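Local coordinates for lipoprotein (Bacillus anthracis, PDB 4JG9) that is of unknown function but, as a putative lipoprotein of the DUF4871 family, may bind lipid, at residues P42-L47 against K103-A108; W155-Y160 against D167-T172. One frame throughout, in Å; residues are numbered along the deposited sequence.

In the fold
Contacts 1 and 2 lie on the same antiparallel sheet, with centres about 11 Å apart. Strands 102-110 and 153-161 are neighbours in it, and backbone hydrogen bonds between S105 and Y160 and between I107 and N158 join the two contacts. Contact 2 is a beta hairpin close to the centre of the folded chain, about 5 Å from it between centres, held by backbone hydrogen bonds, one amide pair and apolar side chains. Contact 1 lies further out, where a loop before the first strand covers one face of the sheet. It is also buried, but its contacts are almost wholly apolar. The second subunit packs against that loop, while it reaches contact 2 at W155 alone.

Contact 1 (P42-L47 against K103-A108); sequences PSFFHL and KLSIIA
The side chain of I107 meets P42, F44 and F45 together. Its CD1 does most of the touching. This methyl lies 3.5 Å from F45 CB and meets the P42 ring end-on at P42 CG, 3.8 Å away. CD1 also comes 4.0 Å from F44 CE1. The other branch, I107 CG2, makes an off-centre CH-pi contact, 4.3 Å from the centroid of the F45 ring and 30° off its normal. I107 CG2 stands anti to the backbone N while CG1 lies beside it (chi1 -58°), which sends CD1 to P42, F44 and the base of F45, and CG2 to the F45 ring. Two residues earlier on the strand, S105 OG lies 3.7 Å from F44 CZ. That hydroxyl is hydrogen-bonded to T131. The loop is shaped by a type I beta turn from P42 to F45, closed by F45 N to P42 O at 3.0 Å. The turn also lays P42 CB over one face of the F44 ring. Y160 of the neighbouring strand meets both phenylalanines, and S126 and E127 of the second subunit pack on the turn. A type I turn before the first strand thus packs its proline and two phenylalanines on one face of an antiparallel beta sheet.

Contact 2 (W155-Y160 against D167-T172); sequences WVLNIY and DQFVIT
The F169 ring is met obliquely by two side chains of the facing strand. I159 CD1 comes 3.7 Å from F169 CE2, and L157 CD2 lies 4.3 Å from F169 CZ. F169 has CG between its backbone N and carbonyl carbon (chi1 64°), a rotation that brings the ring beside these two. The next flat pair, the amides of N158 and Q168, lie side by side with planes 57° apart. Q168 NE2 donates to N158 OD1 at 2.8 Å, nearly in line with the acceptor C=O and within the Q168 amide plane. The N-H...O angle is a bent 134°. Q168 NE2 also bonds to V49 O, and N158 ND2 to I107 O, so both amides are fixed from outside the pair. The two strands form an antiparallel beta hairpin. W155 with I171, L157 with F169 and I159 with D167 are hydrogen-bonded pairs. L157 N to F169 O and I159 N to D167 O are both 2.7 Å; D167 N to I159 O is weak. V156 and V170 share the amide face, with V156 CB 4.1 Å from V170 CG2. On the other face the L157 and I171 side chains cross at about a right angle, L157 CD1 3.9 Å from I171 CG1. D167 OD1 accepts from Q168 N, while OD2 forms a salt bridge with K74.

Contact 1 (P42-L47 against K103-A108)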
loop_
_atom_site.group_PDB
_atom_site.type_symbol
_atom_site.label_atom_id
_atom_site.label_comp_id
_atom_site.label_asym_id
_atom_site.label_seq_id
_atom_site.Cartn_x
_atom_site.Cartn_y
_atom_site.Cartn_z
ATOM N N PRO A 42 -2.602 5.926 4.202
ATOM C CA PRO A 42 -2.679 7.315 3.734
ATOM C C PRO A 42 -2.988 8.257 4.893
ATOM O O PRO A 42 -3.666 7.867 5.840
ATOM C CB PRO A 42 -3.850 7.283 2.738
ATOM C CG PRO A 42 -3.871 5.859 2.244
ATOM C CD PRO A 42 -3.484 5.024 3.443
ATOM N N SER A 43 -2.500 9.489 4.824
ATOM C CA SER A 43 -2.706 10.426 5.927
ATOM C C SER A 43 -4.171 10.794 6.148
ATOM O O SER A 43 -4.525 11.276 7.219
ATOM C CB SER A 43 -1.893 11.691 5.708
ATOM O OG SER A 43 -2.422 12.412 4.615
ATOM N N PHE A 44 -5.013 10.596 5.136
ATOM C CA PHE A 44 -6.438 10.915 5.273
ATOM C C PHE A 44 -7.221 9.776 5.890
ATOM O O PHE A 44 -8.425 9.897 6.117
ATOM C CB PHE A 44 -7.075 11.377 3.946
ATOM C CG PHE A 44 -6.840 10.441 2.788
ATOM C CD1 PHE A 44 -7.694 9.367 2.554
ATOM C CD2 PHE A 44 -5.764 10.645 1.922
ATOM C CE1 PHE A 44 -7.485 8.497 1.463
ATOM C CE2 PHE A 44 -5.544 9.795 0.838
ATOM C CZ PHE A 44 -6.410 8.717 0.602
ATOM N N PHE A 45 -6.547 8.687 6.219
ATOM C CA PHE A 45 -7.231 7.586 6.862
ATOM C C PHE A 45 -7.071 7.632 8.367
ATOM O O PHE A 45 -5.969 7.737 8.880
ATOM C CB PHE A 45 -6.730 6.239 6.364
ATOM C CG PHE A 45 -7.205 5.091 7.197
ATOM C CD1 PHE A 45 -8.470 4.577 7.027
ATOM C CD2 PHE A 45 -6.398 4.548 8.171
ATOM C CE1 PHE A 45 -8.917 3.530 7.799
ATOM C CE2 PHE A 45 -6.839 3.501 8.950
ATOM C CZ PHE A 45 -8.100 2.992 8.761
ATOM N N HIS A 46 -8.192 7.543 9.065
ATOM C CA HIS A 46 -8.196 7.510 10.512
ATOM C C HIS A 46 -9.025 6.329 10.962
ATOM O O HIS A 46 -10.007 5.977 10.331
ATOM C CB HIS A 46 -8.768 8.799 11.090
ATOM C CG HIS A 46 -8.156 10.038 10.522
ATOM N ND1 HIS A 46 -6.868 10.432 10.810
ATOM C CD2 HIS A 46 -8.656 10.975 9.683
ATOM C CE1 HIS A 46 -6.601 11.556 10.170
ATOM N NE2 HIS A 46 -7.669 11.905 9.478
ATOM N N LEU A 47 -8.625 5.723 12.064
ATOM C CA LEU A 47 -9.321 4.565 12.590
ATOM C C LEU A 47 -10.748 4.895 12.997
ATOM O O LEU A 47 -11.609 4.031 13.025
ATOM C CB LEU A 47 -8.553 3.949 13.750
ATOM C CG LEU A 47 -7.489 2.949 13.318
ATOM C CD1 LEU A 47 -6.791 2.349 14.521
ATOM C CD2 LEU A 47 -8.118 1.857 12.478
ATOM N N LYS A 103 -10.029 11.782 -7.487
ATOM C CA LYS A 103 -9.618 10.392 -7.596
ATOM C C LYS A 103 -10.358 9.606 -6.512
ATOM O O LYS A 103 -10.645 10.130 -5.426
ATOM C CB LYS A 103 -8.109 10.225 -7.379
ATOM C CG LYS A 103 -7.219 11.125 -8.187
ATOM C CD LYS A 103 -7.246 10.834 -9.659
ATOM C CE LYS A 103 -6.090 11.596 -10.315
ATOM N NZ LYS A 103 -6.363 11.830 -11.751
ATOM N N LEU A 104 -10.656 8.349 -6.800
ATOM C CA LEU A 104 -11.383 7.507 -5.853
ATOM C C LEU A 104 -10.427 6.620 -5.076
ATOM O O LEU A 104 -9.585 5.936 -5.669
ATOM C CB LEU A 104 -12.402 6.636 -6.596
ATOM C CG LEU A 104 -13.236 5.658 -5.778
ATOM C CD1 LEU A 104 -14.338 6.385 -5.037
ATOM C CD2 LEU A 104 -13.822 4.608 -6.697
ATOM N N SER A 105 -10.550 6.640 -3.752
ATOM C CA SER A 105 -9.748 5.760 -2.901
ATOM C C SER A 105 -10.608 4.754 -2.142
ATOM O O SER A 105 -11.714 5.062 -1.682
ATOM C CB SER A 105 -8.912 6.562 -1.890
ATOM O OG SER A 105 -8.123 7.563 -2.509
ATOM N N ILE A 106 -10.087 3.543 -2.017
ATOM C CA ILE A 106 -10.727 2.531 -1.209
ATOM C C ILE A 106 -9.718 1.955 -0.234
ATOM O O ILE A 106 -8.694 1.414 -0.640
ATOM C CB ILE A 106 -11.281 1.387 -2.047
ATOM C CG1 ILE A 106 -12.402 1.892 -2.950
ATOM C CG2 ILE A 106 -11.821 0.292 -1.133
ATOM C CD1 ILE A 106 -12.750 0.921 -4.035
ATOM N N ILE A 107 -10.016 2.075 1.053
ATOM C CA ILE A 107 -9.162 1.546 2.104
ATOM C C ILE A 107 -9.939 0.498 2.887
ATOM O O ILE A 107 -10.942 0.821 3.522
ATOM C CB ILE A 107 -8.744 2.656 3.065
ATOM C CG1 ILE A 107 -8.019 3.776 2.301
ATOM C CG2 ILE A 107 -7.890 2.096 4.190
ATOM C CD1 ILE A 107 -7.432 4.844 3.205
ATOM N N ALA A 108 -9.458 -0.742 2.871
ATOM C CA ALA A 108 -10.191 -1.867 3.452
ATOM C C ALA A 108 -9.599 -2.334 4.773
ATOM O O ALA A 108 -8.375 -2.261 4.997
ATOM C CB ALA A 108 -10.234 -3.023 2.470
#

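Contact 2 (W155-Y160 against D167-T172)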
loop_
_atom_site.group_PDB
_atom_site.type_symbol
_atom_site.label_atom_id
_atom_site.label_comp_id
_atom_site.label_asym_id
_atom_site.label_seq_id
_atom_site.Cartn_x
_atom_site.Cartn_y
_atom_site.Cartn_z
ATOM N N TRP A 155 -15.213 -7.643 5.462
ATOM C CA TRP A 155 -14.309 -6.533 5.230
ATOM C C TRP A 155 -15.139 -5.273 5.119
ATOM O O TRP A 155 -16.182 -5.276 4.463
ATOM C CB TRP A 155 -13.546 -6.730 3.917
ATOM C CG TRP A 155 -12.542 -7.845 3.959
ATOM C CD1 TRP A 155 -12.789 -9.176 3.789
ATOM C CD2 TRP A 155 -11.128 -7.724 4.188
ATOM N NE1 TRP A 155 -11.616 -9.892 3.902
ATOM C CE2 TRP A 155 -10.585 -9.023 4.148
ATOM C CE3 TRP A 155 -10.274 -6.642 4.428
ATOM C CZ2 TRP A 155 -9.222 -9.271 4.330
ATOM C CZ3 TRP A 155 -8.915 -6.887 4.615
ATOM C CH2 TRP A 155 -8.403 -8.187 4.567
ATOM N N VAL A 156 -14.688 -4.198 5.756
ATOM C CA VAL A 156 -15.313 -2.901 5.555
ATOM C C VAL A 156 -14.550 -2.138 4.476
ATOM O O VAL A 156 -13.311 -2.140 4.446
ATOM C CB VAL A 156 -15.410 -2.074 6.856
ATOM C CG1 VAL A 156 -14.014 -1.777 7.428
ATOM C CG2 VAL A 156 -16.204 -0.772 6.614
ATOM N N LEU A 157 -15.290 -1.509 3.574
ATOM C CA LEU A 157 -14.682 -0.731 2.510
ATOM C C LEU A 157 -14.876 0.761 2.767
ATOM O O LEU A 157 -15.988 1.268 2.641
ATOM C CB LEU A 157 -15.324 -1.110 1.184
ATOM C CG LEU A 157 -14.681 -2.219 0.355
ATOM C CD1 LEU A 157 -14.286 -3.386 1.205
ATOM C CD2 LEU A 157 -15.658 -2.667 -0.728
ATOM N N ASN A 158 -13.804 1.459 3.137
ATOM C CA ASN A 158 -13.885 2.904 3.378
ATOM C C ASN A 158 -13.574 3.676 2.109
ATOM O O ASN A 158 -12.536 3.466 1.491
ATOM C CB ASN A 158 -12.938 3.323 4.494
ATOM C CG ASN A 158 -13.170 2.547 5.759
ATOM O OD1 ASN A 158 -14.150 2.785 6.470
ATOM N ND2 ASN A 158 -12.277 1.590 6.046
ATOM N N ILE A 159 -14.491 4.546 1.703
ATOM C CA ILE A 159 -14.407 5.174 0.393
ATOM C C ILE A 159 -14.157 6.676 0.520
ATOM O O ILE A 159 -14.823 7.369 1.297
ATOM C CB ILE A 159 -15.684 4.907 -0.437
ATOM C CG1 ILE A 159 -15.898 3.404 -0.637
ATOM C CG2 ILE A 159 -15.634 5.611 -1.781
ATOM C CD1 ILE A 159 -17.364 3.029 -0.585
ATOM N N TYR A 160 -13.178 7.161 -0.237
ATOM C CA TYR A 160 -12.789 8.566 -0.225
ATOM C C TYR A 160 -12.822 9.076 -1.649
ATOM O O TYR A 160 -12.593 8.324 -2.594
ATOM C CB TYR A 160 -11.375 8.741 0.359
ATOM C CG TYR A 160 -11.245 8.188 1.758
ATOM C CD1 TYR A 160 -11.191 9.035 2.863
ATOM C CD2 TYR A 160 -11.181 6.810 1.977
ATOM C CE1 TYR A 160 -11.087 8.525 4.154
ATOM C CE2 TYR A 160 -11.083 6.290 3.268
ATOM C CZ TYR A 160 -11.034 7.152 4.345
ATOM O OH TYR A 160 -10.930 6.629 5.611
ATOM N N ASP A 167 -18.089 7.515 2.069
ATOM C CA ASP A 167 -18.921 6.557 2.765
ATOM C C ASP A 167 -18.165 5.259 3.017
ATOM O O ASP A 167 -16.960 5.156 2.747
ATOM C CB ASP A 167 -20.206 6.287 1.981
ATOM C CG ASP A 167 -21.420 6.148 2.899
ATOM O OD1 ASP A 167 -21.241 5.589 4.008
ATOM O OD2 ASP A 167 -22.529 6.630 2.539
ATOM N N GLN A 168 -18.879 4.270 3.538
ATOM C CA GLN A 168 -18.297 2.968 3.822
ATOM C C GLN A 168 -19.378 1.892 3.774
ATOM O O GLN A 168 -20.550 2.180 4.000
ATOM C CB GLN A 168 -17.636 2.984 5.201
ATOM C CG GLN A 168 -18.616 2.952 6.364
ATOM C CD GLN A 168 -17.956 3.213 7.712
ATOM O OE1 GLN A 168 -18.643 3.385 8.717
ATOM N NE2 GLN A 168 -16.627 3.286 7.732
ATOM N N PHE A 169 -18.999 0.662 3.453
ATOM C CA PHE A 169 -19.920 -0.460 3.606
ATOM C C PHE A 169 -19.179 -1.786 3.722
ATOM O O PHE A 169 -17.991 -1.868 3.416
ATOM C CB PHE A 169 -21.014 -0.483 2.515
ATOM C CG PHE A 169 -20.497 -0.691 1.126
ATOM C CD1 PHE A 169 -20.373 -1.966 0.595
ATOM C CD2 PHE A 169 -20.164 0.388 0.338
ATOM C CE1 PHE A 169 -19.899 -2.162 -0.695
ATOM C CE2 PHE A 169 -19.681 0.202 -0.952
ATOM C CZ PHE A 169 -19.550 -1.075 -1.466
ATOM N N VAL A 170 -19.879 -2.809 4.194
ATOM C CA VAL A 170 -19.262 -4.092 4.490
ATOM C C VAL A 170 -19.596 -5.135 3.433
ATOM O O VAL A 170 -20.741 -5.253 2.999
ATOM C CB VAL A 170 -19.695 -4.592 5.891
ATOM C CG1 VAL A 170 -19.236 -6.011 6.133
ATOM C CG2 VAL A 170 -19.140 -3.672 6.965
ATOM N N ILE A 171 -18.594 -5.900 3.019
ATOM C CA ILE A 171 -18.805 -6.960 2.043
ATOM C C ILE A 171 -18.287 -8.265 2.609
ATOM O O ILE A 171 -17.593 -8.271 3.628
ATOM C CB ILE A 171 -18.104 -6.646 0.696
ATOM C CG1 ILE A 171 -16.602 -6.458 0.907
ATOM C CG2 ILE A 171 -18.674 -5.377 0.076
ATOM C CD1 ILE A 171 -15.781 -7.460 0.201
ATOM N N THR A 172 -18.641 -9.369 1.963
ATOM C CA THR A 172 -18.190 -10.689 2.388
ATOM C C THR A 172 -17.238 -11.269 1.362
ATOM O O THR A 172 -17.519 -11.253 0.166
ATOM C CB THR A 172 -19.361 -11.662 2.523
ATOM O OG1 THR A 172 -20.343 -11.106 3.402
ATOM C CG2 THR A 172 -18.884 -12.999 3.063
#